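Neural cell adhesion molecule 1 (Homo sapiens, PDB 2HAZ) is a cell-surface adhesion glycoprotein whose first fibronectin type III repeat, the domain crystallised here, carries an unusual α-helix critical for polysialylation of its N-glycans. Local coordinates at residues S19-E28 with A62-L73. Residues are numbered along the deposited sequence; the frame is centred on the assembly and turned at random.
Sequences SSTAQVQFDE and ASMEGIVTIVGL. With NA (sodium ion), chain B.
F26 lays the outer end of its ring against the helix that precedes strand 67-70, with CZ 3.7 Å from A62 CB, while its backbone N donates to G66 O. With chi1 at 79°, CG sits between the backbone N and the carbonyl carbon, which brings the CE2/CZ side of the ring up against A62 in the last turn of helix 59-65 and CE2 within 4.2 Å of V68 CG1. The small A62 side chain is consistent with so close an approach of the helix, and Y40 meets the same ring edge-to-face. G66 leaves the helix at positive phi (84°), where a side chain would jam against the preceding carbonyl. Replacing F26 by an alanine would probably leave A62 and V68 without their aromatic neighbour and open a gap between helix and sheet.

From there strands 22-27 and 67-70 run antiparallel, with A22/I70 and V24/V68 as hydrogen-bonded pairs; V24 N donates to V68 O (2.8 Å) and I70 N to A22 O. On the face packed against the other sheet, small or branched apolar residues suit the tight space: A22 CB meets I70 CG1 at 3.8 Å, and V24 CG2 reaches I70 CD1. Beyond the strands, L73 N bonds S20 O, and the leucine side chain lies against the S20 carbonyl and also touches W44 and F100.

The opposite face is looser and partly solvent-exposed. The Q23 chain, bent at chi2 (-76°), lies alongside T69, placing NE2 3.2 Å from T69 OG1. Q25 instead turns its amide to E16 on strand 11-17. D27, facing away from strand 67-70, grips sodium through both carboxylate oxygens, with D13 as a second ligand. In this edge pairing of a fibronectin type III β-sandwich, backbone bonds fix the register, the apolar face ties both strands to the opposite sheet, and the mixed face can meet water.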
loop_
_atom_site.group_PDB
_atom_site.type_symbol
_atom_site.label_atom_id
_atom_site.label_comp_id
_atom_site.label_asym_id
_atom_site.label_seq_id
_atom_site.Cartn_x
_atom_site.Cartn_y
_atom_site.Cartn_z
ATOM N N SER A 19 -9.100 -11.896 -9.390
ATOM C CA SER A 19 -10.048 -11.290 -10.321
ATOM C C SER A 19 -10.481 -9.898 -9.922
ATOM O O SER A 19 -10.444 -8.981 -10.735
ATOM C CB SER A 19 -11.267 -12.198 -10.563
ATOM O OG SER A 19 -10.876 -13.286 -11.374
ATOM N N SER A 20 -10.900 -9.748 -8.671
ATOM C CA SER A 20 -11.399 -8.472 -8.170
ATOM C C SER A 20 -10.620 -8.007 -6.918
ATOM O O SER A 20 -10.957 -6.990 -6.306
ATOM C CB SER A 20 -12.891 -8.593 -7.872
ATOM O OG SER A 20 -13.114 -9.476 -6.776
ATOM N N THR A 21 -9.594 -8.773 -6.548
ATOM C CA THR A 21 -8.769 -8.497 -5.362
ATOM C C THR A 21 -7.288 -8.768 -5.651
ATOM O O THR A 21 -6.942 -9.406 -6.650
ATOM C CB THR A 21 -9.191 -9.344 -4.121
ATOM O OG1 THR A 21 -8.881 -10.726 -4.336
ATOM C CG2 THR A 21 -10.685 -9.188 -3.777
ATOM N N ALA A 22 -6.414 -8.289 -4.768
ATOM C CA ALA A 22 -4.977 -8.497 -4.911
ATOM C C ALA A 22 -4.293 -8.420 -3.552
ATOM O O ALA A 22 -4.688 -7.608 -2.687
ATOM C CB ALA A 22 -4.371 -7.482 -5.862
ATOM N N GLN A 23 -3.294 -9.278 -3.367
ATOM C CA GLN A 23 -2.462 -9.269 -2.162
ATOM C C GLN A 23 -1.166 -8.497 -2.415
ATOM O O GLN A 23 -0.347 -8.882 -3.263
ATOM C CB GLN A 23 -2.156 -10.698 -1.683
ATOM C CG GLN A 23 -3.314 -11.704 -1.785
ATOM C CD GLN A 23 -4.340 -11.519 -0.709
ATOM O OE1 GLN A 23 -4.164 -11.977 0.425
ATOM N NE2 GLN A 23 -5.437 -10.862 -1.051
ATOM N N VAL A 24 -0.978 -7.404 -1.682
ATOM C CA VAL A 24 0.181 -6.541 -1.893
ATOM C C VAL A 24 1.229 -6.936 -0.853
ATOM O O VAL A 24 1.027 -6.735 0.345
ATOM C CB VAL A 24 -0.189 -5.018 -1.824
ATOM C CG1 VAL A 24 1.034 -4.139 -2.022
ATOM C CG2 VAL A 24 -1.276 -4.644 -2.868
ATOM N N GLN A 25 2.332 -7.530 -1.310
ATOM C CA GLN A 25 3.434 -7.877 -0.413
ATOM C C GLN A 25 4.383 -6.717 -0.265
ATOM O O GLN A 25 4.900 -6.200 -1.264
ATOM C CB GLN A 25 4.237 -9.041 -0.967
ATOM C CG GLN A 25 3.616 -10.381 -0.760
ATOM C CD GLN A 25 4.595 -11.479 -1.090
ATOM O OE1 GLN A 25 5.803 -11.374 -0.796
ATOM N NE2 GLN A 25 4.090 -12.551 -1.698
ATOM N N PHE A 26 4.673 -6.353 0.980
ATOM C CA PHE A 26 5.441 -5.144 1.252
ATOM C C PHE A 26 6.409 -5.297 2.437
ATOM O O PHE A 26 6.218 -6.173 3.295
ATOM C CB PHE A 26 4.491 -3.962 1.507
ATOM C CG PHE A 26 3.896 -3.943 2.899
ATOM C CD1 PHE A 26 4.452 -3.144 3.908
ATOM C CD2 PHE A 26 2.799 -4.724 3.208
ATOM C CE1 PHE A 26 3.904 -3.136 5.187
ATOM C CE2 PHE A 26 2.247 -4.705 4.476
ATOM C CZ PHE A 26 2.808 -3.921 5.468
ATOM N N ASP A 27 7.416 -4.415 2.461
ATOM C CA ASP A 27 8.357 -4.259 3.587
ATOM C C ASP A 27 8.001 -3.029 4.384
ATOM O O ASP A 27 7.687 -1.990 3.805
ATOM C CB ASP A 27 9.773 -3.979 3.093
ATOM C CG ASP A 27 10.311 -5.052 2.240
ATOM O OD1 ASP A 27 10.025 -6.236 2.523
ATOM O OD2 ASP A 27 11.037 -4.714 1.274
ATOM N N GLU A 28 8.098 -3.138 5.704
ATOM C CA GLU A 28 8.002 -1.980 6.595
ATOM C C GLU A 28 9.027 -0.898 6.224
ATOM O O GLU A 28 10.083 -1.218 5.665
ATOM C CB GLU A 28 8.223 -2.413 8.044
ATOM C CG GLU A 28 7.153 -3.331 8.605
ATOM C CD GLU A 28 7.395 -4.806 8.273
ATOM O OE1 GLU A 28 8.346 -5.119 7.520
ATOM O OE2 GLU A 28 6.637 -5.662 8.776
ATOM N N ALA A 62 -0.860 -6.069 9.199
ATOM C CA ALA A 62 -0.195 -5.924 7.914
ATOM C C ALA A 62 1.266 -6.349 8.033
ATOM O O ALA A 62 1.787 -7.090 7.190
ATOM C CB ALA A 62 -0.310 -4.484 7.408
ATOM N N SER A 63 1.930 -5.902 9.095
ATOM C CA SER A 63 3.348 -6.172 9.227
ATOM C C SER A 63 3.588 -7.639 9.610
ATOM O O SER A 63 4.612 -8.207 9.250
ATOM C CB SER A 63 4.003 -5.206 10.213
ATOM O OG SER A 63 3.621 -5.523 11.534
ATOM N N MET A 64 2.622 -8.245 10.290
ATOM C CA MET A 64 2.700 -9.659 10.684
ATOM C C MET A 64 2.432 -10.614 9.509
ATOM O O MET A 64 3.159 -11.598 9.323
ATOM C CB MET A 64 1.743 -9.948 11.831
ATOM N N GLU A 65 1.398 -10.310 8.720
ATOM C CA GLU A 65 1.070 -11.089 7.518
ATOM C C GLU A 65 2.038 -10.769 6.372
ATOM O O GLU A 65 2.325 -11.624 5.524
ATOM C CB GLU A 65 -0.388 -10.838 7.098
ATOM C CG GLU A 65 -1.112 -12.036 6.457
ATOM C CD GLU A 65 -1.469 -13.177 7.429
ATOM O OE1 GLU A 65 -1.873 -12.935 8.595
ATOM O OE2 GLU A 65 -1.361 -14.342 7.006
ATOM N N GLY A 66 2.556 -9.546 6.360
ATOM C CA GLY A 66 3.414 -9.079 5.272
ATOM C C GLY A 66 2.636 -8.552 4.071
ATOM O O GLY A 66 3.232 -8.171 3.065
ATOM N N ILE A 67 1.307 -8.504 4.195
ATOM C CA ILE A 67 0.403 -8.078 3.107
ATOM C C ILE A 67 -0.684 -7.080 3.521
ATOM O O ILE A 67 -1.060 -6.971 4.699
ATOM C CB ILE A 67 -0.343 -9.288 2.436
ATOM C CG1 ILE A 67 -1.267 -9.982 3.442
ATOM C CG2 ILE A 67 0.661 -10.236 1.725
ATOM C CD1 ILE A 67 -2.072 -11.161 2.900
ATOM N N VAL A 68 -1.183 -6.363 2.521
ATOM C CA VAL A 68 -2.500 -5.760 2.575
ATOM C C VAL A 68 -3.295 -6.214 1.337
ATOM O O VAL A 68 -2.721 -6.423 0.245
ATOM C CB VAL A 68 -2.452 -4.209 2.711
ATOM C CG1 VAL A 68 -1.797 -3.808 4.026
ATOM C CG2 VAL A 68 -1.749 -3.550 1.515
ATOM N N THR A 69 -4.601 -6.378 1.517
ATOM C CA THR A 69 -5.479 -6.851 0.455
ATOM C C THR A 69 -6.313 -5.722 -0.079
ATOM O O THR A 69 -7.116 -5.130 0.646
ATOM C CB THR A 69 -6.459 -7.951 0.923
ATOM O OG1 THR A 69 -5.740 -9.018 1.540
ATOM C CG2 THR A 69 -7.242 -8.499 -0.278
ATOM N N ILE A 70 -6.148 -5.452 -1.363
ATOM C CA ILE A 70 -6.970 -4.463 -2.017
ATOM C C ILE A 70 -8.155 -5.162 -2.679
ATOM O O ILE A 70 -8.067 -6.329 -3.128
ATOM C CB ILE A 70 -6.151 -3.549 -2.979
ATOM C CG1 ILE A 70 -5.481 -4.356 -4.090
ATOM C CG2 ILE A 70 -5.092 -2.725 -2.189
ATOM C CD1 ILE A 70 -4.508 -3.542 -4.964
ATOM N N VAL A 71 -9.273 -4.448 -2.708
ATOM C CA VAL A 71 -10.573 -5.000 -3.100
ATOM C C VAL A 71 -11.277 -4.134 -4.141
ATOM O O VAL A 71 -10.799 -3.056 -4.504
ATOM C CB VAL A 71 -11.537 -5.127 -1.872
ATOM C CG1 VAL A 71 -11.015 -6.122 -0.849
ATOM C CG2 VAL A 71 -11.771 -3.758 -1.236
ATOM N N GLY A 72 -12.416 -4.622 -4.620
ATOM C CA GLY A 72 -13.268 -3.862 -5.526
ATOM C C GLY A 72 -12.647 -3.545 -6.869
ATOM O O GLY A 72 -13.000 -2.532 -7.500
ATOM N N LEU A 73 -11.745 -4.417 -7.314
ATOM C CA LEU A 73 -11.069 -4.262 -8.586
ATOM C C LEU A 73 -11.913 -4.885 -9.694
ATOM O O LEU A 73 -12.789 -5.724 -9.441
ATOM C CB LEU A 73 -9.683 -4.909 -8.561
ATOM C CG LEU A 73 -8.728 -4.525 -7.417
ATOM C CD1 LEU A 73 -7.518 -5.436 -7.437
ATOM C CD2 LEU A 73 -8.323 -3.051 -7.536
HETATM NA NA NA B . 11.356 -7.027 0.793
#